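Local coordinates for trwC protein (Escherichia coli, PDB 1OMH) that recognises and processes origin-of-transfer DNA as a conjugative relaxase, this chain being the N-terminal relaxase domain of a longer protein, at residues G13-Y18 / E80-D85; V94-L99 / L288-S293; K108-A113 / K147-T152; H202-L207 / G217-A222. All coordinates share one frame; numbering follows the deposited sequence.

Contact 1: residues G13-Y18 / E80-D85. With SO4 (sulfate ion), chain E; nucleotides of chain A.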
# COMPACT_ATOMS: atom_id res chain seq x y z
N GLY B 13 -8.94 13.83 -2.61
CA GLY B 13 -7.77 14.63 -2.88
C GLY B 13 -6.52 13.84 -2.53
O GLY B 13 -5.55 13.81 -3.28
N ARG B 14 -6.55 13.20 -1.37
CA ARG B 14 -5.44 12.39 -0.90
C ARG B 14 -5.14 11.28 -1.90
O ARG B 14 -4.00 11.10 -2.33
CB ARG B 14 -5.78 11.78 0.48
CG ARG B 14 -4.70 10.86 1.06
CD ARG B 14 -5.21 10.10 2.28
NE ARG B 14 -5.51 10.97 3.42
CZ ARG B 14 -4.59 11.63 4.12
NH1 ARG B 14 -3.30 11.53 3.81
NH2 ARG B 14 -4.96 12.40 5.14
N ALA B 15 -6.17 10.54 -2.29
CA ALA B 15 -6.02 9.45 -3.25
C ALA B 15 -5.43 9.93 -4.57
O ALA B 15 -4.61 9.25 -5.19
CB ALA B 15 -7.36 8.78 -3.49
N ALA B 16 -5.85 11.12 -5.01
CA ALA B 16 -5.36 11.68 -6.26
C ALA B 16 -3.90 12.12 -6.16
O ALA B 16 -3.18 12.11 -7.16
CB ALA B 16 -6.24 12.86 -6.68
N SER B 17 -3.47 12.50 -4.96
CA SER B 17 -2.09 12.95 -4.75
C SER B 17 -1.05 11.84 -4.88
O SER B 17 0.14 12.12 -5.06
CB SER B 17 -1.96 13.59 -3.37
OG SER B 17 -1.98 12.61 -2.35
N TYR B 18 -1.49 10.59 -4.79
CA TYR B 18 -0.57 9.46 -4.89
C TYR B 18 0.12 9.43 -6.25
O TYR B 18 1.21 8.89 -6.39
CB TYR B 18 -1.34 8.15 -4.66
CG TYR B 18 -1.83 7.99 -3.23
CD1 TYR B 18 -2.95 7.22 -2.94
CD2 TYR B 18 -1.16 8.61 -2.17
CE1 TYR B 18 -3.41 7.07 -1.63
CE2 TYR B 18 -1.60 8.47 -0.86
CZ TYR B 18 -2.73 7.70 -0.59
OH TYR B 18 -3.17 7.56 0.70
N GLU B 80 -19.93 8.36 0.81
CA GLU B 80 -19.78 7.61 -0.42
C GLU B 80 -18.34 7.13 -0.43
O GLU B 80 -17.43 7.84 -0.02
CB GLU B 80 -20.07 8.47 -1.65
CG GLU B 80 -19.10 9.59 -1.90
CD GLU B 80 -19.40 10.29 -3.21
OE1 GLU B 80 -19.31 9.63 -4.26
OE2 GLU B 80 -19.73 11.49 -3.17
N ARG B 81 -18.15 5.90 -0.89
CA ARG B 81 -16.83 5.30 -0.94
C ARG B 81 -16.30 5.40 -2.35
O ARG B 81 -17.00 5.10 -3.31
CB ARG B 81 -16.91 3.85 -0.46
CG ARG B 81 -17.22 3.75 1.02
CD ARG B 81 -17.49 2.33 1.48
NE ARG B 81 -17.63 2.27 2.93
CZ ARG B 81 -17.76 1.15 3.63
NH1 ARG B 81 -17.77 -0.02 3.01
NH2 ARG B 81 -17.86 1.20 4.95
N ILE B 82 -15.05 5.82 -2.47
CA ILE B 82 -14.42 5.99 -3.77
C ILE B 82 -13.41 4.90 -4.07
O ILE B 82 -12.97 4.75 -5.21
CB ILE B 82 -13.71 7.36 -3.85
CG1 ILE B 82 -12.54 7.40 -2.85
CG2 ILE B 82 -14.69 8.47 -3.51
CD1 ILE B 82 -11.72 8.69 -2.92
N GLY B 83 -13.03 4.15 -3.04
CA GLY B 83 -12.08 3.08 -3.26
C GLY B 83 -11.52 2.46 -1.99
O GLY B 83 -11.99 2.71 -0.88
N LEU B 84 -10.50 1.63 -2.18
CA LEU B 84 -9.84 0.93 -1.10
C LEU B 84 -8.35 0.99 -1.39
O LEU B 84 -7.90 0.51 -2.43
CB LEU B 84 -10.30 -0.53 -1.07
CG LEU B 84 -9.65 -1.43 -0.02
CD1 LEU B 84 -9.93 -0.88 1.38
CD2 LEU B 84 -10.20 -2.85 -0.16
N ASP B 85 -7.60 1.61 -0.49
CA ASP B 85 -6.17 1.72 -0.66
C ASP B 85 -5.44 0.61 0.08
O ASP B 85 -5.60 0.46 1.29
CB ASP B 85 -5.67 3.08 -0.15
CG ASP B 85 -4.16 3.27 -0.34
OD1 ASP B 85 -3.53 2.45 -1.04
OD2 ASP B 85 -3.62 4.25 0.20
S SO4 E . -1.90 13.45 6.22
O1 SO4 E . -0.68 14.27 6.42
O2 SO4 E . -2.31 12.84 7.50
O3 SO4 E . -1.61 12.38 5.24
O4 SO4 E . -2.98 14.32 5.71
P DC A 16 -19.88 4.47 5.21
OP1 DC A 16 -20.08 5.78 5.88
OP2 DC A 16 -18.52 4.08 4.75
O5' DC A 16 -20.47 3.33 6.16
C5' DC A 16 -21.47 3.63 7.14
C4' DC A 16 -21.99 2.37 7.80
O4' DC A 16 -22.52 1.46 6.80
C3' DC A 16 -20.90 1.57 8.53
O3' DC A 16 -21.12 1.79 9.94
C2' DC A 16 -21.37 0.12 8.41
C1' DC A 16 -22.38 0.14 7.28
N1 DC A 16 -22.42 -0.86 6.20
C2 DC A 16 -23.54 -1.71 6.16
O2 DC A 16 -24.43 -1.54 7.00
N3 DC A 16 -23.61 -2.68 5.23
C4 DC A 16 -22.64 -2.83 4.34
N4 DC A 16 -22.76 -3.82 3.45
C5 DC A 16 -21.49 -1.97 4.33
C6 DC A 16 -21.43 -1.00 5.27
P DG A 17 -19.88 1.87 10.96
OP1 DG A 17 -20.44 2.23 12.28
OP2 DG A 17 -18.82 2.71 10.37
O5' DG A 17 -19.33 0.38 11.04
C5' DG A 17 -19.92 -0.58 11.92
C4' DG A 17 -19.41 -1.97 11.58
O4' DG A 17 -19.70 -2.21 10.19
C3' DG A 17 -17.90 -2.12 11.72
O3' DG A 17 -17.69 -3.00 12.84
C2' DG A 17 -17.53 -3.07 10.59
C1' DG A 17 -18.68 -2.99 9.63
N9 DG A 17 -18.42 -2.56 8.26
C8 DG A 17 -18.18 -1.31 7.75
N7 DG A 17 -18.11 -1.31 6.45
C5 DG A 17 -18.28 -2.64 6.09
C6 DG A 17 -18.30 -3.27 4.83
O6 DG A 17 -18.17 -2.76 3.70
N1 DG A 17 -18.50 -4.65 4.95
C2 DG A 17 -18.65 -5.33 6.14
N2 DG A 17 -18.83 -6.65 6.07
N3 DG A 17 -18.64 -4.75 7.31
C4 DG A 17 -18.45 -3.42 7.21
P DG A 15 -20.94 1.66 -1.17
OP1 DG A 15 -19.80 2.37 -1.81
OP2 DG A 15 -20.91 0.18 -1.07
O5' DG A 15 -21.12 2.21 0.31
C5' DG A 15 -21.24 3.61 0.60
C4' DG A 15 -21.90 3.77 1.95
O4' DG A 15 -23.06 2.93 1.91
C3' DG A 15 -21.09 3.31 3.16
O3' DG A 15 -20.84 4.50 3.92
C2' DG A 15 -22.13 2.66 4.07
C1' DG A 15 -23.27 2.31 3.15
N9 DG A 15 -23.59 0.91 2.89
C8 DG A 15 -23.01 0.03 2.01
N7 DG A 15 -23.70 -1.07 1.87
C5 DG A 15 -24.77 -0.91 2.74
C6 DG A 15 -25.87 -1.74 3.02
O6 DG A 15 -26.15 -2.84 2.52
N1 DG A 15 -26.71 -1.18 3.98
C2 DG A 15 -26.51 0.03 4.59
N2 DG A 15 -27.40 0.42 5.50
N3 DG A 15 -25.49 0.82 4.33
C4 DG A 15 -24.68 0.29 3.40
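The ring of Tyr18 has the carbonyl oxygen Arg14 O over the centre of one face, 3.7 Å above its plane, and meets Asp85 across the contact with the carboxylate plane turned 50° from its own. Asp85 OD2 makes the touch, on a slanting approach that leaves it 3.4 Å from Tyr18 CE1. With CG anti to the backbone N (chi1 -179°), the Asp85 carboxylate reaches out from the strand to the tyrosine; the same OD2 is hydrogen-bonded to His163, whose ring stacks with Tyr18. The third flat group, the Arg81 guanidinium, carries DNA chain A at its edge: NH2 makes a nearly straight bond (177°) to DG17 N7 at 2.9 Å, while NH1 reaches DG17 O6. NE turns to the DC16 phosphate, 2.7 Å from OP2, and the sugar carbon C3' of DG15 lies over one face. Arg14 presents its own edge to a sulfate, NH2 donating to O4 at 2.8 Å. Between helix and strand the packing is light, Ala15 CB standing 4.4 Å from Ile82 CD1, and Leu59 touches both. Ile82 and Gly83 face Leu7 together in a classic beta bulge. Two arginine nitrogens on N7 and O6 are a familiar way of reading guanine, and Tyr18 and Asp85 gather round His163, one of the three histidines (with His150 and His161) that hold zinc or copper in other crystals of this relaxase.

Contact 2: residues V94-L99 / L288-S293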
# COMPACT_ATOMS: atom_id res chain seq x y z
N VAL B 94 15.28 -3.71 3.12
CA VAL B 94 15.00 -3.86 1.70
C VAL B 94 14.97 -2.48 1.04
O VAL B 94 15.54 -2.28 -0.04
CB VAL B 94 13.68 -4.62 1.47
CG1 VAL B 94 13.33 -4.68 -0.01
CG2 VAL B 94 13.82 -6.04 2.03
N SER B 95 14.30 -1.52 1.68
CA SER B 95 14.25 -0.16 1.13
C SER B 95 15.67 0.40 1.04
O SER B 95 16.02 1.07 0.06
CB SER B 95 13.39 0.76 2.01
OG SER B 95 12.02 0.37 1.99
N LEU B 96 16.49 0.11 2.05
CA LEU B 96 17.87 0.60 2.08
C LEU B 96 18.73 0.05 0.94
O LEU B 96 19.45 0.79 0.27
CB LEU B 96 18.53 0.25 3.41
CG LEU B 96 18.47 1.25 4.57
CD1 LEU B 96 17.18 2.05 4.55
CD2 LEU B 96 18.65 0.50 5.87
N GLN B 97 18.64 -1.26 0.74
CA GLN B 97 19.42 -1.91 -0.31
C GLN B 97 18.99 -1.41 -1.68
O GLN B 97 19.82 -1.19 -2.56
CB GLN B 97 19.24 -3.44 -0.24
CG GLN B 97 20.25 -4.23 -1.06
CD GLN B 97 21.64 -4.20 -0.45
OE1 GLN B 97 21.80 -4.34 0.76
NE2 GLN B 97 22.66 -4.04 -1.29
N ALA B 98 17.69 -1.20 -1.86
CA ALA B 98 17.20 -0.73 -3.15
C ALA B 98 17.42 0.75 -3.43
O ALA B 98 17.79 1.12 -4.54
CB ALA B 98 15.71 -1.04 -3.28
N LEU B 99 17.20 1.59 -2.42
CA LEU B 99 17.28 3.03 -2.60
C LEU B 99 18.59 3.72 -2.22
O LEU B 99 18.91 4.78 -2.76
CB LEU B 99 16.11 3.69 -1.87
CG LEU B 99 14.74 3.11 -2.26
CD1 LEU B 99 13.65 3.74 -1.40
CD2 LEU B 99 14.45 3.36 -3.74
N LEU B 288 26.36 4.94 9.97
CA LEU B 288 25.76 3.84 10.72
C LEU B 288 26.56 2.55 10.54
O LEU B 288 26.24 1.52 11.14
CB LEU B 288 24.31 3.62 10.27
CG LEU B 288 23.32 4.75 10.59
CD1 LEU B 288 22.04 4.56 9.78
CD2 LEU B 288 23.03 4.76 12.08
N GLY B 289 27.59 2.60 9.71
CA GLY B 289 28.43 1.44 9.49
C GLY B 289 27.81 0.33 8.66
O GLY B 289 28.16 -0.84 8.82
N ILE B 290 26.88 0.68 7.78
CA ILE B 290 26.23 -0.31 6.93
C ILE B 290 27.13 -0.73 5.79
O ILE B 290 27.73 0.11 5.11
CB ILE B 290 24.92 0.24 6.30
CG1 ILE B 290 23.92 0.62 7.39
CG2 ILE B 290 24.31 -0.82 5.38
CD1 ILE B 290 22.66 1.25 6.84
N ASP B 291 27.22 -2.04 5.58
CA ASP B 291 28.01 -2.59 4.50
C ASP B 291 26.99 -3.27 3.60
O ASP B 291 26.48 -4.34 3.92
CB ASP B 291 29.03 -3.60 5.03
CG ASP B 291 29.74 -4.36 3.93
OD1 ASP B 291 29.84 -3.83 2.80
OD2 ASP B 291 30.21 -5.49 4.19
N PHE B 292 26.67 -2.63 2.48
CA PHE B 292 25.68 -3.17 1.55
C PHE B 292 26.22 -4.35 0.76
O PHE B 292 25.56 -4.85 -0.16
CB PHE B 292 25.21 -2.06 0.60
CG PHE B 292 24.36 -1.01 1.28
CD1 PHE B 292 24.85 0.27 1.49
CD2 PHE B 292 23.07 -1.32 1.72
CE1 PHE B 292 24.07 1.24 2.13
CE2 PHE B 292 22.29 -0.37 2.36
CZ PHE B 292 22.79 0.91 2.56
N SER B 293 27.43 -4.79 1.14
CA SER B 293 28.17 -5.91 0.55
C SER B 293 29.44 -5.47 -0.17
O SER B 293 29.86 -4.31 0.02
CB SER B 293 27.31 -6.73 -0.41
OG SER B 293 26.51 -7.64 0.31
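Phe292 pushes its ring edge against the helix at Leu96 and Gln97, and this is where the contact is dense. Leu96 CB lies in the ring plane, 4.0 Å from CE2, and Gln97 OE1 also comes in at the edge, 3.4 Å from CD2, with the amide plane turned 78° from the ring. From the tail's own side Ile290 CG2 sits over the centre of one ring face, 3.5 Å above it. Gln97 folds at chi2 (71°), which brings its amide alongside the phenylalanine; NE2 then donates to Phe292 O at 3.2 Å, in the carbonyl plane and on a lone pair, while OE1 is taken by His223. The segment 288-293 is the end of the chain in this construct: helix 274-287 closes in a Schellman motif with Gly289 at positive phi, and the tail returns to helix 92-99 without regular structure. Packing thins toward Ile290, whose CD1 meets Leu96 CD2 at 4.2 Å, the two side chains crossing at about a right angle. Looser still is the solvent side. There Asp291 points away from the helix and forms an Asx turn, OD1 accepting from Ser293 N at 3.1 Å from above the carboxylate plane.

Contact 3: residues K108-A113 / K147-T152. With SO4 (sulfate ion), chain D.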
# COMPACT_ATOMS: atom_id res chain seq x y z
N LYS B 108 12.07 -3.93 -8.73
CA LYS B 108 11.27 -4.84 -9.55
C LYS B 108 10.71 -5.98 -8.68
O LYS B 108 9.59 -6.43 -8.90
CB LYS B 108 12.12 -5.43 -10.68
CG LYS B 108 11.39 -6.47 -11.52
N ALA B 109 11.50 -6.43 -7.71
CA ALA B 109 11.07 -7.51 -6.82
C ALA B 109 9.83 -7.07 -6.05
O ALA B 109 8.86 -7.83 -5.91
CB ALA B 109 12.19 -7.88 -5.86
N HIS B 110 9.87 -5.84 -5.54
CA HIS B 110 8.75 -5.27 -4.79
C HIS B 110 7.52 -5.16 -5.69
O HIS B 110 6.43 -5.59 -5.32
CB HIS B 110 9.14 -3.88 -4.27
CG HIS B 110 7.97 -3.06 -3.80
ND1 HIS B 110 7.40 -3.21 -2.56
CD2 HIS B 110 7.27 -2.09 -4.42
CE1 HIS B 110 6.39 -2.37 -2.43
NE2 HIS B 110 6.29 -1.68 -3.55
N ASP B 111 7.70 -4.59 -6.88
CA ASP B 111 6.60 -4.44 -7.82
C ASP B 111 5.93 -5.77 -8.14
O ASP B 111 4.71 -5.86 -8.21
CB ASP B 111 7.07 -3.79 -9.13
CG ASP B 111 7.51 -2.35 -8.94
OD1 ASP B 111 7.21 -1.76 -7.88
OD2 ASP B 111 8.15 -1.79 -9.86
N ARG B 112 6.73 -6.82 -8.33
CA ARG B 112 6.18 -8.14 -8.63
C ARG B 112 5.39 -8.68 -7.45
O ARG B 112 4.28 -9.18 -7.62
CB ARG B 112 7.30 -9.12 -8.98
CG ARG B 112 7.94 -8.88 -10.34
CD ARG B 112 9.15 -9.79 -10.53
NE ARG B 112 9.71 -9.68 -11.88
CZ ARG B 112 10.86 -10.24 -12.24
NH1 ARG B 112 11.58 -10.93 -11.37
NH2 ARG B 112 11.30 -10.10 -13.49
N ALA B 113 5.95 -8.57 -6.25
CA ALA B 113 5.26 -9.07 -5.06
C ALA B 113 3.91 -8.35 -4.92
O ALA B 113 2.92 -8.97 -4.54
CB ALA B 113 6.11 -8.86 -3.82
N LYS B 147 -1.95 1.62 -9.24
CA LYS B 147 -0.81 1.36 -8.36
C LYS B 147 0.21 2.49 -8.42
O LYS B 147 0.68 2.86 -9.50
CB LYS B 147 -0.12 0.05 -8.75
CG LYS B 147 -1.03 -1.17 -8.77
CD LYS B 147 -0.27 -2.44 -9.15
CE LYS B 147 0.27 -2.35 -10.57
NZ LYS B 147 1.00 -3.59 -10.97
N PHE B 148 0.58 3.02 -7.26
CA PHE B 148 1.53 4.12 -7.21
C PHE B 148 2.69 3.82 -6.26
O PHE B 148 2.50 3.75 -5.05
CB PHE B 148 0.81 5.40 -6.79
CG PHE B 148 -0.43 5.68 -7.60
CD1 PHE B 148 -1.69 5.28 -7.15
CD2 PHE B 148 -0.35 6.32 -8.83
CE1 PHE B 148 -2.83 5.51 -7.91
CE2 PHE B 148 -1.49 6.56 -9.60
CZ PHE B 148 -2.73 6.15 -9.13
N ARG B 149 3.88 3.64 -6.84
CA ARG B 149 5.10 3.33 -6.10
C ARG B 149 5.79 4.60 -5.61
O ARG B 149 6.01 5.53 -6.38
CB ARG B 149 6.05 2.53 -7.01
CG ARG B 149 7.28 1.94 -6.31
CD ARG B 149 8.20 1.27 -7.33
NE ARG B 149 8.71 2.25 -8.29
CZ ARG B 149 8.83 2.02 -9.59
NH1 ARG B 149 9.30 2.98 -10.37
NH2 ARG B 149 8.48 0.86 -10.11
N HIS B 150 6.13 4.62 -4.32
CA HIS B 150 6.81 5.75 -3.71
C HIS B 150 8.05 5.28 -2.99
O HIS B 150 8.16 4.10 -2.66
CB HIS B 150 5.85 6.48 -2.76
CG HIS B 150 4.79 7.25 -3.49
ND1 HIS B 150 5.08 8.39 -4.21
CD2 HIS B 150 3.49 6.98 -3.72
CE1 HIS B 150 4.00 8.79 -4.86
NE2 HIS B 150 3.01 7.95 -4.57
N GLU B 151 8.98 6.19 -2.72
CA GLU B 151 10.24 5.79 -2.12
C GLU B 151 10.67 6.46 -0.82
O GLU B 151 11.70 6.08 -0.25
CB GLU B 151 11.35 5.93 -3.17
CG GLU B 151 10.91 5.44 -4.56
CD GLU B 151 12.00 5.56 -5.62
OE1 GLU B 151 12.84 6.49 -5.53
OE2 GLU B 151 12.00 4.73 -6.55
N THR B 152 9.91 7.43 -0.33
CA THR B 152 10.30 8.10 0.90
C THR B 152 9.21 8.15 1.96
O THR B 152 8.01 8.15 1.65
CB THR B 152 10.78 9.55 0.64
OG1 THR B 152 9.66 10.37 0.28
CG2 THR B 152 11.81 9.58 -0.48
S SO4 D . 8.24 9.78 -2.77
O1 SO4 D . 7.04 10.35 -3.40
O2 SO4 D . 9.24 10.84 -2.56
O3 SO4 D . 8.82 8.74 -3.65
O4 SO4 D . 7.87 9.17 -1.48
O HOH W 1 3.23 -3.80 -9.44
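Asp111 and Arg149 form the salt bridge that ties helix 104-122 to strand 145-152, OD2 lying 2.7 Å from NH2. The carboxylate sits at the guanidinium edge with the planes only 16° apart, yet the hydrogen bond is bent (127°) and weak, a single-nitrogen grip. The Arg149 chain runs out extended to CD, which lies 3.2 Å from Asp111 OD1, and the bend at chi3 (62°) then sets the direction of the guanidinium. With an alanine at this helix position, Arg149 would probably lose its mate across the contact and its guanidinium be set free to turn. A water adds a second link, giving a hydrogen to Asp111 O and accepting from Lys147 NZ at 2.7 Å. Beyond Arg149 the strand turns to a sulfate: Glu151 N donates to O3 at 2.7 Å, Thr152 N to O4, and His150 ND1 to O1 at 2.9 Å, the anion lying at the imidazole edge. Packing is sparse, His110 CD2 standing 4.5 Å from Arg149 CG, while Tyr196 and Thr162 hold the nitrogens of His110. His150, a zinc and copper ligand in other structures of this protein, points away from the helix, and its NE2 is hydrogen-bonded to Tyr18 O; with both ring nitrogens engaged in this metal-free state, binding a metal would probably cost it one partner.

Contact 4: residues H202-L207 / G217-A222. With nucleotides of chain A.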
# COMPACT_ATOMS: atom_id res chain seq x y z
N HIS B 202 10.85 -14.44 -1.83
CA HIS B 202 11.22 -15.35 -2.92
C HIS B 202 12.01 -14.59 -3.98
O HIS B 202 13.06 -15.06 -4.43
CB HIS B 202 9.96 -15.95 -3.55
CG HIS B 202 10.24 -16.89 -4.68
ND1 HIS B 202 10.94 -18.07 -4.51
CD2 HIS B 202 9.92 -16.83 -5.99
CE1 HIS B 202 11.04 -18.69 -5.67
NE2 HIS B 202 10.43 -17.96 -6.59
N GLU B 203 11.52 -13.42 -4.36
CA GLU B 203 12.19 -12.61 -5.37
C GLU B 203 13.56 -12.14 -4.90
O GLU B 203 14.51 -12.08 -5.69
CB GLU B 203 11.33 -11.39 -5.72
CG GLU B 203 10.07 -11.73 -6.48
CD GLU B 203 10.37 -12.42 -7.79
OE1 GLU B 203 11.24 -11.92 -8.54
OE2 GLU B 203 9.74 -13.45 -8.08
N LEU B 204 13.66 -11.79 -3.62
CA LEU B 204 14.92 -11.32 -3.05
C LEU B 204 15.95 -12.44 -3.00
O LEU B 204 17.14 -12.21 -3.24
CB LEU B 204 14.69 -10.77 -1.64
CG LEU B 204 13.89 -9.47 -1.59
CD1 LEU B 204 13.62 -9.07 -0.15
CD2 LEU B 204 14.67 -8.38 -2.31
N GLN B 205 15.50 -13.64 -2.67
CA GLN B 205 16.41 -14.77 -2.61
C GLN B 205 16.95 -15.10 -4.00
O GLN B 205 18.08 -15.55 -4.14
CB GLN B 205 15.72 -15.97 -1.98
CG GLN B 205 15.66 -15.83 -0.48
CD GLN B 205 14.81 -16.87 0.19
OE1 GLN B 205 14.90 -17.08 1.40
NE2 GLN B 205 13.96 -17.53 -0.59
N LYS B 206 16.15 -14.84 -5.03
CA LYS B 206 16.58 -15.09 -6.40
C LYS B 206 17.72 -14.14 -6.77
O LYS B 206 18.48 -14.41 -7.69
CB LYS B 206 15.43 -14.89 -7.38
CG LYS B 206 14.78 -16.17 -7.86
CD LYS B 206 13.92 -15.94 -9.10
CE LYS B 206 12.68 -15.11 -8.79
NZ LYS B 206 11.77 -15.04 -9.96
N LEU B 207 17.82 -13.04 -6.04
CA LEU B 207 18.87 -12.05 -6.29
C LEU B 207 20.12 -12.35 -5.48
O LEU B 207 21.13 -11.66 -5.60
CB LEU B 207 18.35 -10.64 -5.95
CG LEU B 207 17.13 -10.17 -6.74
CD1 LEU B 207 16.74 -8.77 -6.28
CD2 LEU B 207 17.43 -10.17 -8.23
N GLY B 217 6.71 -13.24 11.25
CA GLY B 217 6.49 -13.53 9.84
C GLY B 217 7.31 -12.56 9.02
O GLY B 217 7.52 -12.76 7.82
N ASN B 218 7.79 -11.50 9.67
CA ASN B 218 8.59 -10.47 9.01
C ASN B 218 10.06 -10.84 8.85
O ASN B 218 10.57 -11.72 9.53
CB ASN B 218 8.48 -9.16 9.80
CG ASN B 218 7.09 -8.57 9.76
OD1 ASN B 218 6.53 -8.16 10.78
ND2 ASN B 218 6.52 -8.51 8.57
N PHE B 219 10.73 -10.14 7.93
CA PHE B 219 12.14 -10.38 7.68
C PHE B 219 12.85 -9.11 7.22
O PHE B 219 12.22 -8.13 6.82
CB PHE B 219 12.34 -11.45 6.61
CG PHE B 219 11.94 -11.01 5.23
CD1 PHE B 219 10.65 -11.23 4.77
CD2 PHE B 219 12.85 -10.36 4.40
CE1 PHE B 219 10.26 -10.81 3.50
CE2 PHE B 219 12.48 -9.93 3.13
CZ PHE B 219 11.18 -10.15 2.67
N ASP B 220 14.18 -9.16 7.27
CA ASP B 220 15.03 -8.07 6.82
C ASP B 220 16.25 -8.75 6.21
O ASP B 220 16.48 -9.94 6.44
CB ASP B 220 15.47 -7.19 8.00
CG ASP B 220 14.56 -5.99 8.20
OD1 ASP B 220 14.52 -5.12 7.30
OD2 ASP B 220 13.89 -5.93 9.25
N LEU B 221 17.02 -8.02 5.42
CA LEU B 221 18.21 -8.58 4.81
C LEU B 221 19.19 -8.86 5.95
O LEU B 221 19.46 -7.99 6.77
CB LEU B 221 18.80 -7.59 3.82
CG LEU B 221 17.83 -7.18 2.71
CD1 LEU B 221 18.51 -6.21 1.75
CD2 LEU B 221 17.35 -8.42 1.96
N ALA B 222 19.72 -10.09 5.99
CA ALA B 222 20.63 -10.51 7.05
C ALA B 222 21.89 -9.67 7.29
O ALA B 222 22.43 -9.67 8.39
CB ALA B 222 21.03 -11.97 6.82
P DT A 21 -1.40 -3.75 13.78
OP1 DT A 21 -0.90 -2.90 14.89
OP2 DT A 21 -1.71 -3.14 12.48
O5' DT A 21 -0.39 -4.97 13.59
C5' DT A 21 0.10 -5.71 14.71
C4' DT A 21 1.34 -6.49 14.33
O4' DT A 21 1.06 -7.30 13.16
C3' DT A 21 2.55 -5.63 13.96
O3' DT A 21 3.50 -5.73 15.04
C2' DT A 21 3.27 -6.47 12.91
C1' DT A 21 2.22 -7.43 12.37
N1 DT A 21 1.88 -7.35 10.92
C2 DT A 21 2.91 -7.50 10.01
O2 DT A 21 4.07 -7.67 10.33
N3 DT A 21 2.53 -7.45 8.69
C4 DT A 21 1.25 -7.26 8.20
O4 DT A 21 1.07 -7.24 6.97
C5 DT A 21 0.22 -7.09 9.20
C7 DT A 21 -1.20 -6.88 8.76
C6 DT A 21 0.58 -7.14 10.49
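Leu204 reaches from the helix to the rim of the Phe219 ring, the two side chains crossing obliquely. One methyl does the work: CD1 lies near the ring plane, 3.6 Å from CE2 and 3.9 Å from CZ, so the leucine meets the aromatic at its edge. Phe219 holds its ring between the backbone N and the carbonyl carbon (chi1 70°), a crowded position that turns it toward the helix, where Asn197, Leu200 and Ala201 also touch it. Leu221, two residues on, sends its CD2 to the same methyl at a looser 4.3 Å. These residues belong to a small antiparallel hairpin, strands 211-213 and 219-221, which follows helix 189-206 and folds back on it; Leu211 of the partner strand touches both Phe219 and Leu221. Asp220, between them, points away from the helix and bonds through OD1 to Ser93, as alternation along a strand would have it. On the helix, Glu203 OE2 meets Lys206 NZ at 3.2 Å in a salt bridge, the lysine coming on the syn side of the carboxylate, and Glu203 has further salt bridges to Arg112 and Arg116. At the hairpin loop the side chain of Asn218 lies beside a base of the bound DNA, its CG 3.2 Å from O2 of DT21 of chain A. Putting an alanine here would remove the amide, which is likely to open a gap beside the thymine and leave O2 without this neighbour.

In the fold
Contact 1 comes first along the chain and lies far from contacts 2 and 4, its centre about 32 Å and about 31 Å from theirs, on the other side of the chain's centre. Contact 3 stands between: it shares the five-stranded antiparallel sheet with contact 1 and touches it where Tyr18 O meets His150 NE2. Contact 2 spans the longest stretch, with contacts 3 and 4 falling in order within it. Contacts 3 and 4 join through Arg112 and Glu203 on helices 104-122 and 189-206, and Val94 of contact 2 packs on Leu204 and Leu221 of contact 4. Sheet, helices and C-terminal tail thus form one continuous relaxase domain, bound to DNA at contacts 1 and 4.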